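PDB 6AD3: lovastatin nonaketide synthase mokA, which builds the nonaketide precursor of monacolin K (lovastatin) as an iterative type I polyketide synthase, this chain being its C-terminal condensation domain. Local coordinates for residues Q441-S446 with S473-K478; I102-T107 with T455-T460; G213-N218 with T355-V360. The protein carries 1 engineered substitution. All coordinates share one frame; numbering follows the deposited sequence.

From the N terminus, strand 102-107 comes first and meets its partner 455-460 only after some 350 residues, so interaction 2 closes the widest loop, within the five-stranded sheet. Interaction 3 (213-218 with 355-360) opens and closes within that span, joining the start of helix 213-227 to the loop after strand 348-354 of the six-stranded sheet. Interaction 1 (441-446 with 473-478) follows, joining loops that leave neighbouring strands of the six-stranded sheet, and crosses interaction 2, since 455-460 falls between its halves. The crossing contacts touch where Ala-444 CB packs 4.3 Å from Met-104 CE, as the chain passes from 435-440 in one sheet to 453-460 in the other.

Interaction 1 (Q441-S446 with S473-K478); sequences QGQAES and SDDPTK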
loop_
_atom_site.group_PDB
_atom_site.type_symbol
_atom_site.label_atom_id
_atom_site.label_comp_id
_atom_site.label_asym_id
_atom_site.label_seq_id
_atom_site.Cartn_x
_atom_site.Cartn_y
_atom_site.Cartn_z
ATOM N N GLN A 441 -5.559 10.374 1.449
ATOM C CA GLN A 441 -5.885 11.734 1.861
ATOM C C GLN A 441 -6.090 11.936 3.372
ATOM O O GLN A 441 -6.409 13.023 3.796
ATOM C CB GLN A 441 -7.203 12.113 1.192
ATOM C CG GLN A 441 -7.109 13.157 0.163
ATOM C CD GLN A 441 -8.506 13.580 -0.303
ATOM O OE1 GLN A 441 -8.780 14.747 -0.441
ATOM N NE2 GLN A 441 -9.389 12.608 -0.504
ATOM N N GLY A 442 -5.813 10.944 4.191
ATOM C CA GLY A 442 -6.061 11.101 5.648
ATOM C C GLY A 442 -5.455 12.346 6.316
ATOM O O GLY A 442 -4.523 12.956 5.823
ATOM N N GLN A 443 -5.899 12.635 7.520
ATOM C CA GLN A 443 -5.155 13.543 8.370
ATOM C C GLN A 443 -4.403 12.765 9.416
ATOM O O GLN A 443 -5.010 12.214 10.346
ATOM C CB GLN A 443 -6.091 14.566 9.037
ATOM C CG GLN A 443 -6.345 15.820 8.216
ATOM C CD GLN A 443 -7.490 16.633 8.789
ATOM O OE1 GLN A 443 -7.283 17.475 9.677
ATOM N NE2 GLN A 443 -8.716 16.270 8.421
ATOM N N ALA A 444 -3.067 12.744 9.266
ATOM C CA ALA A 444 -2.148 12.126 10.239
ATOM C C ALA A 444 -2.465 12.538 11.687
ATOM O O ALA A 444 -2.443 11.724 12.581
ATOM C CB ALA A 444 -0.693 12.491 9.902
ATOM N N GLU A 445 -2.860 13.789 11.876
ATOM C CA GLU A 445 -2.975 14.379 13.204
ATOM C C GLU A 445 -4.245 13.866 13.940
ATOM O O GLU A 445 -4.378 13.994 15.186
ATOM C CB GLU A 445 -2.984 15.927 13.055
ATOM C CG GLU A 445 -3.502 16.701 14.278
ATOM C CD GLU A 445 -3.525 18.214 14.077
ATOM O OE1 GLU A 445 -3.303 18.950 15.067
ATOM O OE2 GLU A 445 -3.769 18.674 12.938
ATOM N N SER A 446 -5.168 13.245 13.193
ATOM C CA SER A 446 -6.363 12.661 13.826
ATOM C C SER A 446 -5.978 11.590 14.858
ATOM O O SER A 446 -6.699 11.369 15.815
ATOM C CB SER A 446 -7.266 12.064 12.769
ATOM O OG SER A 446 -7.707 13.101 11.936
ATOM N N SER A 473 0.754 10.902 -0.268
ATOM C CA SER A 473 -0.144 11.348 0.795
ATOM C C SER A 473 -0.573 12.760 0.450
ATOM O O SER A 473 0.236 13.588 0.069
ATOM C CB SER A 473 0.563 11.325 2.157
ATOM O OG SER A 473 0.858 9.967 2.556
ATOM N N ASP A 474 -1.834 13.054 0.702
ATOM C CA ASP A 474 -2.389 14.383 0.439
ATOM C C ASP A 474 -3.189 14.765 1.693
ATOM O O ASP A 474 -4.420 14.855 1.667
ATOM C CB ASP A 474 -3.266 14.315 -0.810
ATOM C CG ASP A 474 -3.880 15.653 -1.197
ATOM O OD1 ASP A 474 -3.462 16.663 -0.641
ATOM O OD2 ASP A 474 -4.741 15.657 -2.111
ATOM N N ASP A 475 -2.470 15.004 2.775
ATOM C CA ASP A 475 -3.075 15.379 4.073
ATOM C C ASP A 475 -3.506 16.842 3.929
ATOM O O ASP A 475 -2.703 17.669 3.516
ATOM C CB ASP A 475 -2.011 15.226 5.174
ATOM C CG ASP A 475 -2.516 15.565 6.550
ATOM O OD1 ASP A 475 -3.377 16.456 6.660
ATOM O OD2 ASP A 475 -2.034 14.927 7.499
ATOM N N PRO A 476 -4.798 17.130 4.143
ATOM C CA PRO A 476 -5.340 18.451 3.720
ATOM C C PRO A 476 -4.740 19.609 4.470
ATOM O O PRO A 476 -4.922 20.778 4.066
ATOM C CB PRO A 476 -6.852 18.339 4.035
ATOM C CG PRO A 476 -7.002 17.127 4.912
ATOM C CD PRO A 476 -5.885 16.200 4.484
ATOM N N THR A 477 -4.039 19.310 5.558
ATOM C CA THR A 477 -3.391 20.338 6.363
ATOM C C THR A 477 -1.883 20.418 6.156
ATOM O O THR A 477 -1.211 21.125 6.873
ATOM C CB THR A 477 -3.650 20.130 7.882
ATOM O OG1 THR A 477 -2.909 18.992 8.362
ATOM C CG2 THR A 477 -5.161 19.932 8.164
ATOM N N LYS A 478 -1.356 19.661 5.201
ATOM C CA LYS A 478 0.061 19.734 4.818
ATOM C C LYS A 478 0.123 19.962 3.297
ATOM O O LYS A 478 -0.914 20.248 2.671
ATOM C CB LYS A 478 0.781 18.428 5.168
ATOM C CG LYS A 478 0.572 17.989 6.596
ATOM C CD LYS A 478 1.491 18.782 7.501
ATOM C CE LYS A 478 1.078 18.671 8.960
ATOM N NZ LYS A 478 2.280 18.748 9.832
HETATM O O HOH W 1 -2.560 15.759 9.915
#
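The side chain of Gln-443 runs at about a right angle across Pro-476, its CG resting 3.6 Å from the proline CG, and continues to Thr-477, where OE1 meets the methyl CG2. The first torsion, chi1 -88°, turns CG of Gln-443 away from its carbonyl carbon, and the extended chain beyond it spans both residues. Behind this surface layer sits Asp-475, the buried residue of the contact. Its carboxylate holds both segments. OD2 accepts from Ala-444 N at 3.0 Å, the donor standing above the carboxylate plane, and also takes a proton from a water that Glu-445 N grips. OD1 serves its own segment: Thr-477 N, at 3.1 Å, closes an Asx turn, and Thr-477 OG1 comes to the same oxygen from the same face of the plane. With both oxygens engaged, the carboxylate can hardly rotate, and these donors would be expected to favour its charged form. The backbones also meet, with Asp-475 CA 3.3 Å from Gly-442 O in a CA-H...O contact. A type I turn from Asp-475 to Lys-478 shapes the second segment. At the other end, Gln-441 lies beside Asp-474 with CG 3.5 Å from Asp-474 O, while Asp-474 OD2 is hydrogen-bonded to Tyr-439 OH. In the fold, 441-446 begins the passage from strand 435-440 of the six-stranded sheet to strand 453-460 of the five-stranded one, consistent with the crossover of condensation domains. A backbone hydrogen bond joins Asp-474 and Lys-440 where the parallel neighbours 435-440 and 468-473 run out into these loops, and Ala-444 packs on Met-454 of strand 453-460.

Interaction 2 (I102-T107 with T455-T460); sequences IGMFMT and TEVIAT
Phe-105 and Ile-458 mark the tight side of this antiparallel pair: the ring atom CE2 lies 3.4 Å from the isoleucine CD1, and Glu-456 runs beside the ring. Gly-103 and Ile-458 form a hydrogen-bonded pair, with Gly-103 N to Ile-458 O at 2.7 Å and nearly straight (172°). Phe-105 N bonds to Glu-456 O at 2.9 Å, and Thr-455 N returns a bond to Phe-105 O. On the other face, Met-104 is bent at chi2 and chi3, which folds SD back to 3.1 Å from Glu-456 O and sets CE against Val-457 CB. Packing there is more open: Val-457 and Ala-459 are exposed, Val-457 CG2 meeting CG2 of Ile-102 and Ala-459 CB its CD1. At the Thr-107 end one water bridges Thr-107 OG1 (2.7 Å) and Thr-455 OG1, the former also hydrogen-bonded to Glu-199 of the neighbouring strand. Strand 453-460 is the outermost of its sheet, which fits the crossover by which condensation domains link their lobes. The face of Phe-105, Glu-456 and Ile-458, against helix 165-176, mixes apolar packing with charge: Arg-165 makes a salt bridge to Glu-456 and a cation-pi contact with Phe-105, so the carboxylate beside the ring is probably well neutralised.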
loop_
_atom_site.group_PDB
_atom_site.type_symbol
_atom_site.label_atom_id
_atom_site.label_comp_id
_atom_site.label_asym_id
_atom_site.label_seq_id
_atom_site.Cartn_x
_atom_site.Cartn_y
_atom_site.Cartn_z
ATOM N N ILE A 102 6.062 1.518 10.130
ATOM C CA ILE A 102 5.653 2.924 10.022
ATOM C C ILE A 102 6.035 3.628 11.318
ATOM O O ILE A 102 5.558 3.236 12.397
ATOM C CB ILE A 102 4.126 3.059 9.848
ATOM C CG1 ILE A 102 3.645 2.191 8.699
ATOM C CG2 ILE A 102 3.751 4.527 9.587
ATOM C CD1 ILE A 102 4.293 2.500 7.341
ATOM N N GLY A 103 6.942 4.623 11.221
ATOM C CA GLY A 103 7.398 5.370 12.401
ATOM C C GLY A 103 6.882 6.811 12.388
ATOM O O GLY A 103 6.920 7.466 11.367
ATOM N N MET A 104 6.277 7.243 13.472
ATOM C CA MET A 104 5.820 8.592 13.593
ATOM C C MET A 104 6.603 9.316 14.691
ATOM O O MET A 104 6.453 9.016 15.889
ATOM C CB MET A 104 4.335 8.645 13.882
ATOM C CG MET A 104 3.773 10.079 13.781
ATOM S SD MET A 104 3.966 10.958 12.170
ATOM C CE MET A 104 2.673 10.191 11.192
ATOM N N PHE A 105 7.390 10.285 14.269
ATOM C CA PHE A 105 8.091 11.185 15.206
ATOM C C PHE A 105 7.073 12.117 15.820
ATOM O O PHE A 105 6.249 12.700 15.106
ATOM C CB PHE A 105 9.157 11.997 14.470
ATOM C CG PHE A 105 10.343 11.212 14.080
ATOM C CD1 PHE A 105 11.274 10.842 15.018
ATOM C CD2 PHE A 105 10.526 10.810 12.762
ATOM C CE1 PHE A 105 12.416 10.146 14.648
ATOM C CE2 PHE A 105 11.597 10.027 12.407
ATOM C CZ PHE A 105 12.598 9.779 13.323
ATOM N N MET A 106 7.087 12.232 17.149
ATOM C CA MET A 106 6.205 13.156 17.836
ATOM C C MET A 106 6.879 13.782 19.025
ATOM O O MET A 106 7.756 13.177 19.640
ATOM C CB MET A 106 4.858 12.513 18.257
ATOM C CG MET A 106 4.904 11.151 18.927
ATOM S SD MET A 106 3.310 10.251 18.787
ATOM C CE MET A 106 3.346 9.743 17.112
ATOM N N THR A 107 6.432 14.983 19.363
ATOM C CA THR A 107 7.089 15.782 20.373
ATOM C C THR A 107 6.057 16.223 21.401
ATOM O O THR A 107 5.074 16.836 21.045
ATOM C CB THR A 107 7.769 17.036 19.791
ATOM O OG1 THR A 107 8.753 16.661 18.820
ATOM C CG2 THR A 107 8.458 17.827 20.906
ATOM N N THR A 455 5.382 15.177 13.878
ATOM C CA THR A 455 6.169 16.081 13.073
ATOM C C THR A 455 6.562 15.472 11.718
ATOM O O THR A 455 6.929 16.182 10.802
ATOM C CB THR A 455 7.436 16.499 13.834
ATOM O OG1 THR A 455 8.207 15.337 14.139
ATOM C CG2 THR A 455 7.079 17.224 15.137
ATOM N N GLU A 456 6.658 14.147 11.639
ATOM C CA GLU A 456 7.386 13.498 10.530
ATOM C C GLU A 456 7.083 12.008 10.546
ATOM O O GLU A 456 7.031 11.406 11.618
ATOM C CB GLU A 456 8.870 13.662 10.692
ATOM C CG GLU A 456 9.653 13.172 9.513
ATOM C CD GLU A 456 11.147 13.177 9.750
ATOM O OE1 GLU A 456 11.590 13.857 10.683
ATOM O OE2 GLU A 456 11.876 12.591 8.921
ATOM N N VAL A 457 6.850 11.424 9.371
ATOM C CA VAL A 457 6.662 9.956 9.282
ATOM C C VAL A 457 7.817 9.322 8.495
ATOM O O VAL A 457 8.419 9.958 7.618
ATOM C CB VAL A 457 5.312 9.596 8.616
ATOM C CG1 VAL A 457 5.282 10.101 7.183
ATOM C CG2 VAL A 457 5.068 8.085 8.656
ATOM N N ILE A 458 8.240 8.143 8.925
ATOM C CA ILE A 458 9.188 7.308 8.176
ATOM C C ILE A 458 8.373 6.060 7.866
ATOM O O ILE A 458 7.822 5.448 8.776
ATOM C CB ILE A 458 10.357 6.740 9.025
ATOM C CG1 ILE A 458 10.626 7.526 10.264
ATOM C CG2 ILE A 458 11.590 6.459 8.189
ATOM C CD1 ILE A 458 11.788 6.945 11.049
ATOM N N ALA A 459 8.299 5.690 6.598
ATOM C CA ALA A 459 7.504 4.551 6.174
ATOM C C ALA A 459 8.336 3.593 5.367
ATOM O O ALA A 459 8.981 3.971 4.394
ATOM C CB ALA A 459 6.315 5.025 5.339
ATOM N N THR A 460 8.346 2.345 5.782
ATOM C CA THR A 460 8.981 1.290 4.983
ATOM C C THR A 460 7.958 0.150 4.788
ATOM O O THR A 460 7.833 -0.752 5.609
ATOM C CB THR A 460 10.276 0.769 5.661
ATOM O OG1 THR A 460 11.128 1.881 5.985
ATOM C CG2 THR A 460 10.990 -0.186 4.782
HETATM O O HOH W 2 8.660 14.987 16.720
#

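Interaction 3 (G213-N218 with T355-V360); sequences GSTTEN and TNRTNV
With chi1 at -67°, Arg-357 sets CG opposite its carbonyl carbon, and the chain then runs extended as far as NE, carrying the guanidinium from the loop to the first turn of helix 213-227. Thr-215 answers with chi1 -69°, which leaves OG1 beside its backbone N and facing the arginine. The two side chains cross at about a right angle: Thr-215 OG1 lies in the guanidinium plane, accepting from NH2 at 3.0 Å through a rather bent bond (130°). One face of the same group is taken by Ser-214, whose CB is 3.2 Å from NE, and Ser-214 OG touches the methyl CG2 of Thr-355 at 3.5 Å. Thr-355 also shapes the loop, since its OG1 accepts from Arg-357 N in an ST turn. Several partners fix the guanidinium's rotation. NH2 makes a salt bridge to Asp-212, NH1 bonds to the backbone oxygens of Glu-362 and Gly-365, and Thr-215 OG1 bonds in turn to Gly-367 O. Asp-212 and Gly-213 occupy the DG positions of the HHxxxDG motif, which is altered in this chain; Asp-212 also accepts from Thr-215 N, consistent with the structural role of the motif aspartate in relatives. The contact lies between the N-terminal end of helix 213-227 and the loop leading from strand 348-354 into helix 360-364, with the chain between that helix and strand 371-377 packed against both.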
loop_
_atom_site.group_PDB
_atom_site.type_symbol
_atom_site.label_atom_id
_atom_site.label_comp_id
_atom_site.label_asym_id
_atom_site.label_seq_id
_atom_site.Cartn_x
_atom_site.Cartn_y
_atom_site.Cartn_z
ATOM N N GLY A 213 -2.512 0.322 5.471
ATOM C CA GLY A 213 -2.442 1.758 5.810
ATOM C C GLY A 213 -3.635 2.210 6.650
ATOM O O GLY A 213 -3.487 3.020 7.577
ATOM N N SER A 214 -4.843 1.753 6.312
ATOM C CA SER A 214 -6.014 2.104 7.109
ATOM C C SER A 214 -6.009 1.527 8.518
ATOM O O SER A 214 -6.436 2.170 9.499
ATOM C CB SER A 214 -7.294 1.720 6.360
ATOM O OG SER A 214 -7.391 2.461 5.158
ATOM N N THR A 215 -5.503 0.299 8.645
ATOM C CA THR A 215 -5.325 -0.282 9.942
ATOM C C THR A 215 -4.364 0.516 10.803
ATOM O O THR A 215 -4.621 0.740 12.000
ATOM C CB THR A 215 -4.916 -1.750 9.827
ATOM O OG1 THR A 215 -6.052 -2.482 9.313
ATOM C CG2 THR A 215 -4.519 -2.311 11.160
ATOM N N THR A 216 -3.257 0.948 10.235
ATOM C CA THR A 216 -2.319 1.804 10.981
ATOM C C THR A 216 -2.974 3.092 11.473
ATOM O O THR A 216 -2.893 3.413 12.655
ATOM C CB THR A 216 -1.085 2.143 10.130
ATOM O OG1 THR A 216 -0.492 0.923 9.669
ATOM C CG2 THR A 216 -0.044 2.936 10.935
ATOM N N GLU A 217 -3.774 3.732 10.605
ATOM C CA GLU A 217 -4.552 4.919 11.012
ATOM C C GLU A 217 -5.464 4.558 12.162
ATOM O O GLU A 217 -5.538 5.295 13.180
ATOM C CB GLU A 217 -5.387 5.432 9.824
ATOM C CG GLU A 217 -4.564 6.042 8.684
ATOM C CD GLU A 217 -5.334 6.184 7.354
ATOM O OE1 GLU A 217 -4.686 6.482 6.303
ATOM O OE2 GLU A 217 -6.525 5.813 7.280
ATOM N N ASN A 218 -6.171 3.431 12.027
ATOM C CA ASN A 218 -7.157 3.030 13.034
ATOM C C ASN A 218 -6.443 2.789 14.386
ATOM O O ASN A 218 -7.003 3.075 15.429
ATOM C CB ASN A 218 -7.925 1.768 12.622
ATOM C CG ASN A 218 -8.927 2.001 11.495
ATOM O OD1 ASN A 218 -9.558 1.036 10.991
ATOM N ND2 ASN A 218 -9.183 3.257 11.182
ATOM N N THR A 355 -8.575 0.959 -0.747
ATOM C CA THR A 355 -8.706 0.385 0.585
ATOM C C THR A 355 -9.625 -0.831 0.660
ATOM O O THR A 355 -9.490 -1.642 1.579
ATOM C CB THR A 355 -9.250 1.385 1.606
ATOM O OG1 THR A 355 -10.576 1.783 1.215
ATOM C CG2 THR A 355 -8.326 2.579 1.783
ATOM N N ASN A 356 -10.571 -0.928 -0.259
ATOM C CA ASN A 356 -11.596 -1.974 -0.225
ATOM C C ASN A 356 -12.390 -1.943 1.102
ATOM O O ASN A 356 -12.747 -2.955 1.635
ATOM C CB ASN A 356 -11.011 -3.361 -0.507
ATOM C CG ASN A 356 -12.015 -4.313 -1.160
ATOM O OD1 ASN A 356 -11.715 -5.473 -1.395
ATOM N ND2 ASN A 356 -13.191 -3.822 -1.462
ATOM N N ARG A 357 -12.610 -0.750 1.623
ATOM C CA ARG A 357 -13.454 -0.565 2.783
ATOM C C ARG A 357 -14.611 0.324 2.345
ATOM O O ARG A 357 -14.410 1.465 2.005
ATOM C CB ARG A 357 -12.660 0.090 3.898
ATOM C CG ARG A 357 -11.562 -0.786 4.469
ATOM C CD ARG A 357 -10.623 0.026 5.325
ATOM N NE ARG A 357 -9.404 -0.655 5.747
ATOM C CZ ARG A 357 -9.202 -1.127 6.971
ATOM N NH1 ARG A 357 -10.147 -1.034 7.877
ATOM N NH2 ARG A 357 -8.057 -1.697 7.292
ATOM N N THR A 358 -15.801 -0.261 2.395
ATOM C CA THR A 358 -16.989 0.163 1.683
ATOM C C THR A 358 -18.229 0.407 2.574
ATOM O O THR A 358 -19.320 0.624 2.059
ATOM C CB THR A 358 -17.355 -0.902 0.601
ATOM O OG1 THR A 358 -18.101 -1.972 1.179
ATOM C CG2 THR A 358 -16.127 -1.540 0.006
ATOM N N ASN A 359 -18.069 0.303 3.883
ATOM C CA ASN A 359 -19.145 0.519 4.828
ATOM C C ASN A 359 -18.587 0.762 6.224
ATOM O O ASN A 359 -17.406 0.652 6.443
ATOM C CB ASN A 359 -20.151 -0.613 4.812
ATOM C CG ASN A 359 -19.581 -1.904 5.320
ATOM O OD1 ASN A 359 -18.842 -1.929 6.271
ATOM N ND2 ASN A 359 -19.922 -2.978 4.673
ATOM N N VAL A 360 -19.456 1.110 7.152
ATOM C CA VAL A 360 -19.025 1.571 8.445
ATOM C C VAL A 360 -18.138 0.531 9.114
ATOM O O VAL A 360 -17.112 0.864 9.643
ATOM C CB VAL A 360 -20.285 1.771 9.322
ATOM C CG1 VAL A 360 -19.965 1.927 10.794
ATOM C CG2 VAL A 360 -21.097 2.936 8.802
#